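Local structure of glutaredoxin (Methanosarcina mazei, 3NZN) at residues K60-E63 with E64-E68; E67-R70 with R71-S75; K93-E96 with I97-S100. The protein probably catalyses thiol-disulfide exchange through a CxxC motif at a helix start, as other members of the glutaredoxin family do. All blocks are in the same frame, centred on the assembly; numbering follows the deposited sequence.

In the fold
Two helices of a thioredoxin-like fold carry the three contacts. Contacts 1 and 2 follow one another on helix 59-72, share Glu67 and Glu68, and have centres about 10 Å apart: the first takes the opening turns, the second the last turn and the exit toward strand 77-83. Contact 3 comes later in the chain, on helix 94-100, which follows strand 87-90. Its centre is about 26 Å from that of contact 1 and about 20 Å from that of contact 2, with contact 1 on the opposite side of the chain's centre. Local i to i+4 bonding thus shapes two separate helices, both resting on the central mixed sheet.

Contact 1. Residues K60-E63 with E64-E68; sequences KEEE and EAVEE. With SO4 (sulfate ion), chain E.
The side chains of Glu63 and Glu67, one helical turn apart, cross at a slant, their carboxylate planes 62° apart. Glu63 OE2 and Glu67 OE2 come within 3.5 Å, an approach of like charges that should be unfavourable and may raise the proton affinity of one group. Long, weak ion pairs from Glu62 and Glu63 to Arg70 of the second subunit probably offset some of this repulsion. Glu67 places its chain there by folding CG back beside its own backbone N (chi1 -69°), which sets CG 3.2 Å from Glu63 O. Glu64 does the same one turn from Lys60, its CG and carboxylate carbon lying against Lys60 O. Glu62 and Val66 instead run side by side and point the same way; a bend at chi2 (-87°) turns the acid forward along the helix until Glu62 OE2 meets Val66 CG2 at 3.4 Å. Underneath, Val66 N donates to Glu62 O over 3.0 Å in a nearly straight bond, one of four successive i to i+4 bonds.

At the helix start, Lys60 N donates to sulfate O4 at 2.8 Å and weakly to sulfate O2, while the methylenes of Lys60 pass alongside the ion. Glu61 OE1 forms a salt bridge with Arg12 of strand 10-15, and Ala65 and Val66 pack on Val54. The arrangement is typical of an amphipathic alpha-helix flanking a thioredoxin-like sheet, with an anion, probably from the crystallisation liquor, at its N-terminal end.

Contact 2. Residues E67-R70 with R71-S75; sequences EEVR and RFNPS
Arg71 N donates to Glu67 O at 3.0 Å, the last ordinary i to i+4 bond of this helix. Beyond it the bonding shifts to weak i to i+3 bonds, from Phe72 N to Val69 O and from Asn73 N to Arg70 O, beside a weak i to i+4 bond in which Asn73 N lies 2.8 Å from Val69 O but is poorly aligned at 123°. Asn73 then leaves helical geometry, and Pro74 has no N-H with which to continue the series. The turned backbone brings Asn73 O over Arg70, whose CA makes a CA-H...O contact of 3.4 Å with that oxygen.

Water spans the exit. It accepts from Arg70 NE, in the plane at the guanidinium edge, and donates to Pro74 O at 2.7 Å, tying the side chain of the last turn to the loop. Extended as far as CD, the Arg70 chain bends at chi3 (-78°), and NE meets the water; its charged end also has long, weak ion pairs with Glu62 and Glu63 of the second subunit. Asn73 directs its amide inward, with ND2 donating to Thr80 and Ser77, while OD1 takes a weak bond from Ser75 N.

Among the side chains, Glu68 runs alongside both Arg71 and Phe72. Its OE1 forms a long salt bridge of 3.8 Å with Arg71 NH1, the carboxylate and guanidinium planes almost perpendicular, while its OE2 approaches the edge of the Phe72 ring, 3.5 Å from CE2. Phe72 CE2 in turn lies against one face of the Arg71 guanidinium, toward its rim. Val69 packs on Phe78 and Tyr27, and Phe72 reaches Ile82 and Ala88. This is a helix C-terminus closed by Asn73 and Pro74, leading to strand 77-83 of the thioredoxin-like fold.

Contact 3. Residues K93-E96 with I97-S100; sequences KEKE and IRES
Lys95 and Glu99, one turn apart on the surface of helix 94-100, meet through the methylenes of the lysine more than through its charge. Glu99 can be followed outward. Its CB rests 3.4 Å from Lys95 O, and CG, anti to the carbonyl carbon (chi1 -70°), stays against the same carbonyl oxygen. The carboxylate carbon CD lies equally close to Lys95 CG and Lys95 CE, and OE2 ends 3.2 Å from Lys95 CE. The extended lysine chain passes obliquely, carrying NZ to 4.5 Å from Glu99 OE2, beyond a salt bridge though still within electrostatic range. Glu99 OE2 also sits over one face of the Arg98 guanidinium, toward the rim; this is a long ion pair of charges alone, since no N-H points at the oxygen. Arg98 NH1 donates instead to Phe103 O.

Further round the helix, Glu96 O is gripped twice, by Ser100 N at 3.0 Å and by Ser100 OG at 2.8 Å, which arrive from opposite faces of the carbonyl plane. The torsion of Ser100 (chi1 -67°) turns its hydroxyl back toward the preceding turn and lets both groups reach one oxygen. The acid of Glu96 forms salt bridges, through OE2 with Lys87 and through OE1 with Lys93 at the N-cap position, the latter with a weak hydrogen bond.

Ile97 faces inward: its CG1 lies 3.2 Å from Lys93 O, and the side chain packs on Ile89 and on Thr38, Leu41 and Leu42 of helix 33-45. Such a short amphipathic C-terminal helix, packed by one hydrophobic face against the sheet and the helix that begins at the CxxC motif, is characteristic of the glutaredoxin fold.

Contact 1. Residues K60-E63 with E64-E68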
loop_
_atom_site.group_PDB
_atom_site.type_symbol
_atom_site.label_atom_id
_atom_site.label_comp_id
_atom_site.label_asym_id
_atom_site.label_seq_id
_atom_site.Cartn_x
_atom_site.Cartn_y
_atom_site.Cartn_z
ATOM N N LYS A 60 -5.959 -11.138 4.085
ATOM C CA LYS A 60 -5.394 -12.054 3.176
ATOM C C LYS A 60 -5.804 -11.669 1.752
ATOM O O LYS A 60 -5.068 -11.947 0.790
ATOM C CB LYS A 60 -5.839 -13.503 3.470
ATOM C CG LYS A 60 -5.315 -14.023 4.792
ATOM C CD LYS A 60 -6.266 -15.079 5.490
ATOM C CE LYS A 60 -5.848 -15.297 6.932
ATOM N NZ LYS A 60 -4.350 -15.551 6.982
ATOM N N GLU A 61 -6.993 -11.120 1.558
ATOM C CA GLU A 61 -7.365 -10.734 0.252
ATOM C C GLU A 61 -6.439 -9.671 -0.329
ATOM O O GLU A 61 -6.186 -9.717 -1.539
ATOM C CB GLU A 61 -8.804 -10.282 0.193
ATOM C CG GLU A 61 -9.741 -11.429 0.281
ATOM C CD GLU A 61 -11.189 -11.088 0.034
ATOM O OE1 GLU A 61 -11.523 -9.901 -0.258
ATOM O OE2 GLU A 61 -12.031 -12.039 0.159
ATOM N N GLU A 62 -6.087 -8.674 0.432
ATOM C CA GLU A 62 -5.175 -7.640 -0.031
ATOM C C GLU A 62 -3.826 -8.231 -0.325
ATOM O O GLU A 62 -3.263 -7.967 -1.376
ATOM C CB GLU A 62 -5.017 -6.571 1.009
ATOM C CG GLU A 62 -4.149 -5.363 0.591
ATOM C CD GLU A 62 -2.654 -5.501 0.832
ATOM O OE1 GLU A 62 -2.201 -6.461 1.532
ATOM O OE2 GLU A 62 -1.876 -4.631 0.282
ATOM N N GLU A 63 -3.358 -9.155 0.503
ATOM C CA GLU A 63 -2.069 -9.774 0.327
ATOM C C GLU A 63 -2.061 -10.540 -1.017
ATOM O O GLU A 63 -1.113 -10.459 -1.800
ATOM C CB GLU A 63 -1.744 -10.708 1.470
ATOM C CG GLU A 63 -0.392 -11.332 1.389
ATOM C CD GLU A 63 -0.006 -12.194 2.601
ATOM O OE1 GLU A 63 -0.851 -12.258 3.517
ATOM O OE2 GLU A 63 1.126 -12.763 2.584
ATOM N N GLU A 64 -3.092 -11.340 -1.226
ATOM C CA GLU A 64 -3.201 -12.154 -2.383
ATOM C C GLU A 64 -3.309 -11.296 -3.681
ATOM O O GLU A 64 -2.742 -11.603 -4.728
ATOM C CB GLU A 64 -4.346 -13.077 -2.315
ATOM C CG GLU A 64 -4.189 -14.176 -1.316
ATOM C CD GLU A 64 -5.483 -14.880 -0.894
ATOM O OE1 GLU A 64 -6.572 -14.519 -1.291
ATOM O OE2 GLU A 64 -5.411 -15.856 -0.138
ATOM N N ALA A 65 -3.998 -10.161 -3.621
ATOM C CA ALA A 65 -4.107 -9.285 -4.785
ATOM C C ALA A 65 -2.767 -8.707 -5.127
ATOM O O ALA A 65 -2.403 -8.643 -6.322
ATOM C CB ALA A 65 -5.184 -8.227 -4.548
ATOM N N VAL A 66 -2.018 -8.214 -4.123
ATOM C CA VAL A 66 -0.731 -7.660 -4.392
ATOM C C VAL A 66 0.192 -8.707 -4.964
ATOM O O VAL A 66 0.976 -8.415 -5.861
ATOM C CB VAL A 66 -0.147 -6.959 -3.147
ATOM C CG1 VAL A 66 1.319 -6.679 -3.377
ATOM C CG2 VAL A 66 -1.023 -5.708 -2.825
ATOM N N GLU A 67 0.166 -9.918 -4.420
ATOM C CA GLU A 67 1.006 -10.948 -4.979
ATOM C C GLU A 67 0.647 -11.237 -6.418
ATOM O O GLU A 67 1.555 -11.522 -7.226
ATOM C CB GLU A 67 0.854 -12.234 -4.172
ATOM C CG GLU A 67 1.411 -12.208 -2.814
ATOM C CD GLU A 67 0.938 -13.367 -1.864
ATOM O OE1 GLU A 67 -0.076 -14.109 -2.071
ATOM O OE2 GLU A 67 1.549 -13.473 -0.794
ATOM N N GLU A 68 -0.630 -11.232 -6.766
ATOM C CA GLU A 68 -1.003 -11.454 -8.155
ATOM C C GLU A 68 -0.478 -10.335 -9.081
ATOM O O GLU A 68 0.023 -10.615 -10.158
ATOM C CB GLU A 68 -2.499 -11.580 -8.246
ATOM C CG GLU A 68 -3.015 -11.712 -9.671
ATOM C CD GLU A 68 -2.787 -13.053 -10.310
ATOM O OE1 GLU A 68 -2.180 -13.973 -9.689
ATOM O OE2 GLU A 68 -3.274 -13.226 -11.505
HETATM S S SO4 E . -8.540 -12.133 6.452
HETATM O O1 SO4 E . -8.965 -13.450 6.988
HETATM O O2 SO4 E . -8.891 -12.066 5.015
HETATM O O3 SO4 E . -9.195 -10.989 7.158
HETATM O O4 SO4 E . -7.094 -11.967 6.503
#

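Contact 2. Residues E67-R70 with R71-S75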
loop_
_atom_site.group_PDB
_atom_site.type_symbol
_atom_site.label_atom_id
_atom_site.label_comp_id
_atom_site.label_asym_id
_atom_site.label_seq_id
_atom_site.Cartn_x
_atom_site.Cartn_y
_atom_site.Cartn_z
ATOM N N GLU A 67 0.166 -9.918 -4.420
ATOM C CA GLU A 67 1.006 -10.948 -4.979
ATOM C C GLU A 67 0.647 -11.237 -6.418
ATOM O O GLU A 67 1.555 -11.522 -7.226
ATOM C CB GLU A 67 0.854 -12.234 -4.172
ATOM C CG GLU A 67 1.411 -12.208 -2.814
ATOM C CD GLU A 67 0.938 -13.367 -1.864
ATOM O OE1 GLU A 67 -0.076 -14.109 -2.071
ATOM O OE2 GLU A 67 1.549 -13.473 -0.794
ATOM N N GLU A 68 -0.630 -11.232 -6.766
ATOM C CA GLU A 68 -1.003 -11.454 -8.155
ATOM C C GLU A 68 -0.478 -10.335 -9.081
ATOM O O GLU A 68 0.023 -10.615 -10.158
ATOM C CB GLU A 68 -2.499 -11.580 -8.246
ATOM C CG GLU A 68 -3.015 -11.712 -9.671
ATOM C CD GLU A 68 -2.787 -13.053 -10.310
ATOM O OE1 GLU A 68 -2.180 -13.973 -9.689
ATOM O OE2 GLU A 68 -3.274 -13.226 -11.505
ATOM N N VAL A 69 -0.652 -9.086 -8.673
ATOM C CA VAL A 69 -0.115 -7.993 -9.425
ATOM C C VAL A 69 1.393 -8.134 -9.559
ATOM O O VAL A 69 1.957 -7.999 -10.600
ATOM C CB VAL A 69 -0.487 -6.650 -8.788
ATOM C CG1 VAL A 69 0.212 -5.527 -9.479
ATOM C CG2 VAL A 69 -1.975 -6.454 -8.849
ATOM N N ARG A 70 2.096 -8.423 -8.441
ATOM C CA ARG A 70 3.540 -8.498 -8.526
ATOM C C ARG A 70 4.062 -9.572 -9.490
ATOM O O ARG A 70 4.993 -9.393 -10.122
ATOM C CB ARG A 70 4.098 -8.748 -7.097
ATOM C CG ARG A 70 5.590 -8.795 -7.047
ATOM C CD ARG A 70 6.057 -8.984 -5.521
ATOM N NE ARG A 70 5.972 -7.706 -4.774
ATOM C CZ ARG A 70 5.280 -7.496 -3.685
ATOM N NH1 ARG A 70 5.277 -6.306 -3.146
ATOM N NH2 ARG A 70 4.610 -8.415 -3.144
ATOM N N ARG A 71 3.345 -10.665 -9.526
ATOM C CA ARG A 71 3.695 -11.774 -10.454
ATOM C C ARG A 71 3.798 -11.293 -11.920
ATOM O O ARG A 71 4.695 -11.653 -12.625
ATOM C CB ARG A 71 2.691 -12.905 -10.358
ATOM C CG ARG A 71 2.813 -13.972 -11.429
ATOM C CD ARG A 71 1.694 -14.960 -11.297
ATOM N NE ARG A 71 1.460 -15.715 -12.513
ATOM C CZ ARG A 71 0.432 -16.507 -12.647
ATOM N NH1 ARG A 71 -0.415 -16.651 -11.672
ATOM N NH2 ARG A 71 0.259 -17.146 -13.792
ATOM N N PHE A 72 2.842 -10.436 -12.303
ATOM C CA PHE A 72 2.707 -9.980 -13.664
ATOM C C PHE A 72 3.352 -8.608 -13.894
ATOM O O PHE A 72 3.576 -8.167 -15.016
ATOM C CB PHE A 72 1.248 -9.884 -14.043
ATOM C CG PHE A 72 0.660 -11.254 -14.375
ATOM C CD1 PHE A 72 0.833 -11.793 -15.612
ATOM C CD2 PHE A 72 -0.100 -11.928 -13.498
ATOM C CE1 PHE A 72 0.331 -13.033 -15.933
ATOM C CE2 PHE A 72 -0.620 -13.204 -13.856
ATOM C CZ PHE A 72 -0.431 -13.668 -15.083
ATOM N N ASN A 73 3.637 -7.909 -12.803
ATOM C CA ASN A 73 4.076 -6.517 -12.824
ATOM C C ASN A 73 4.873 -6.262 -11.531
ATOM O O ASN A 73 4.357 -5.824 -10.534
ATOM C CB ASN A 73 2.911 -5.556 -12.861
ATOM C CG ASN A 73 3.356 -4.111 -12.722
ATOM O OD1 ASN A 73 4.514 -3.806 -12.884
ATOM N ND2 ASN A 73 2.414 -3.229 -12.533
ATOM N N PRO A 74 6.192 -6.514 -11.594
ATOM C CA PRO A 74 7.008 -6.328 -10.423
ATOM C C PRO A 74 7.023 -4.960 -9.784
ATOM O O PRO A 74 7.420 -4.833 -8.591
ATOM C CB PRO A 74 8.390 -6.794 -10.898
ATOM C CG PRO A 74 8.107 -7.748 -12.051
ATOM C CD PRO A 74 6.887 -7.269 -12.655
ATOM N N SER A 75 6.660 -3.965 -10.548
ATOM C CA SER A 75 6.545 -2.606 -10.041
ATOM C C SER A 75 5.402 -2.450 -9.033
ATOM O O SER A 75 5.306 -1.398 -8.323
ATOM C CB SER A 75 6.454 -1.572 -11.127
ATOM O OG SER A 75 7.549 -1.603 -11.936
HETATM O O HOH W 1 8.095 -5.916 -6.244
#

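Contact 3. Residues K93-E96 with I97-S100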
loop_
_atom_site.group_PDB
_atom_site.type_symbol
_atom_site.label_atom_id
_atom_site.label_comp_id
_atom_site.label_asym_id
_atom_site.label_seq_id
_atom_site.Cartn_x
_atom_site.Cartn_y
_atom_site.Cartn_z
ATOM N N LYS A 93 -3.089 1.971 -21.615
ATOM C CA LYS A 93 -2.528 1.840 -22.909
ATOM C C LYS A 93 -3.628 1.453 -23.877
ATOM O O LYS A 93 -3.911 0.278 -24.024
ATOM C CB LYS A 93 -1.408 0.836 -22.928
ATOM C CG LYS A 93 -0.166 1.380 -22.048
ATOM C CD LYS A 93 0.943 0.390 -21.994
ATOM C CE LYS A 93 1.721 0.486 -23.313
ATOM N NZ LYS A 93 2.944 -0.437 -23.265
ATOM N N GLU A 94 -4.284 2.419 -24.467
ATOM C CA GLU A 94 -5.580 2.249 -25.113
ATOM C C GLU A 94 -5.504 1.257 -26.327
ATOM O O GLU A 94 -6.280 0.303 -26.421
ATOM C CB GLU A 94 -6.119 3.634 -25.538
ATOM C CG GLU A 94 -7.448 3.654 -26.157
ATOM C CD GLU A 94 -8.159 5.008 -26.158
ATOM O OE1 GLU A 94 -7.508 5.970 -25.750
ATOM O OE2 GLU A 94 -9.300 5.155 -26.590
ATOM N N LYS A 95 -4.575 1.528 -27.244
ATOM C CA LYS A 95 -4.428 0.677 -28.406
ATOM C C LYS A 95 -4.044 -0.778 -28.011
ATOM O O LYS A 95 -4.584 -1.754 -28.509
ATOM C CB LYS A 95 -3.433 1.271 -29.370
ATOM C CG LYS A 95 -3.246 0.415 -30.632
ATOM C CD LYS A 95 -2.287 1.091 -31.640
ATOM C CE LYS A 95 -2.047 0.355 -32.883
ATOM N NZ LYS A 95 -1.093 1.248 -33.698
ATOM N N GLU A 96 -3.108 -0.892 -27.080
ATOM C CA GLU A 96 -2.679 -2.197 -26.666
ATOM C C GLU A 96 -3.779 -2.997 -26.028
ATOM O O GLU A 96 -3.902 -4.204 -26.252
ATOM C CB GLU A 96 -1.440 -2.080 -25.735
ATOM C CG GLU A 96 -0.838 -3.407 -25.427
ATOM C CD GLU A 96 0.389 -3.307 -24.516
ATOM O OE1 GLU A 96 0.867 -2.210 -24.243
ATOM O OE2 GLU A 96 0.880 -4.337 -24.070
ATOM N N ILE A 97 -4.595 -2.360 -25.198
ATOM C CA ILE A 97 -5.684 -3.029 -24.564
ATOM C C ILE A 97 -6.689 -3.511 -25.605
ATOM O O ILE A 97 -7.072 -4.671 -25.616
ATOM C CB ILE A 97 -6.384 -2.145 -23.528
ATOM C CG1 ILE A 97 -5.435 -1.930 -22.316
ATOM C CG2 ILE A 97 -7.643 -2.724 -23.064
ATOM C CD1 ILE A 97 -5.881 -0.756 -21.386
ATOM N N ARG A 98 -7.147 -2.589 -26.502
ATOM C CA ARG A 98 -8.143 -2.996 -27.493
ATOM C C ARG A 98 -7.612 -4.066 -28.422
ATOM O O ARG A 98 -8.342 -5.029 -28.732
ATOM C CB ARG A 98 -8.764 -1.831 -28.190
ATOM C CG ARG A 98 -7.879 -1.014 -29.124
ATOM C CD ARG A 98 -7.936 -1.548 -30.581
ATOM N NE ARG A 98 -7.224 -0.649 -31.408
ATOM C CZ ARG A 98 -7.023 -0.808 -32.697
ATOM N NH1 ARG A 98 -7.358 -1.907 -33.277
ATOM N NH2 ARG A 98 -6.382 0.144 -33.368
ATOM N N GLU A 99 -6.390 -3.989 -28.824
ATOM C CA GLU A 99 -5.856 -5.010 -29.742
ATOM C C GLU A 99 -5.753 -6.346 -29.052
ATOM O O GLU A 99 -6.074 -7.406 -29.578
ATOM C CB GLU A 99 -4.561 -4.580 -30.313
ATOM C CG GLU A 99 -4.656 -3.440 -31.299
ATOM C CD GLU A 99 -3.468 -3.100 -32.085
ATOM O OE1 GLU A 99 -2.383 -3.527 -31.736
ATOM O OE2 GLU A 99 -3.641 -2.375 -33.127
ATOM N N SER A 100 -5.267 -6.341 -27.777
ATOM C CA SER A 100 -5.109 -7.580 -27.080
ATOM C C SER A 100 -6.405 -8.268 -26.873
ATOM O O SER A 100 -6.436 -9.504 -26.867
ATOM C CB SER A 100 -4.466 -7.306 -25.678
ATOM O OG SER A 100 -3.149 -6.847 -25.802
#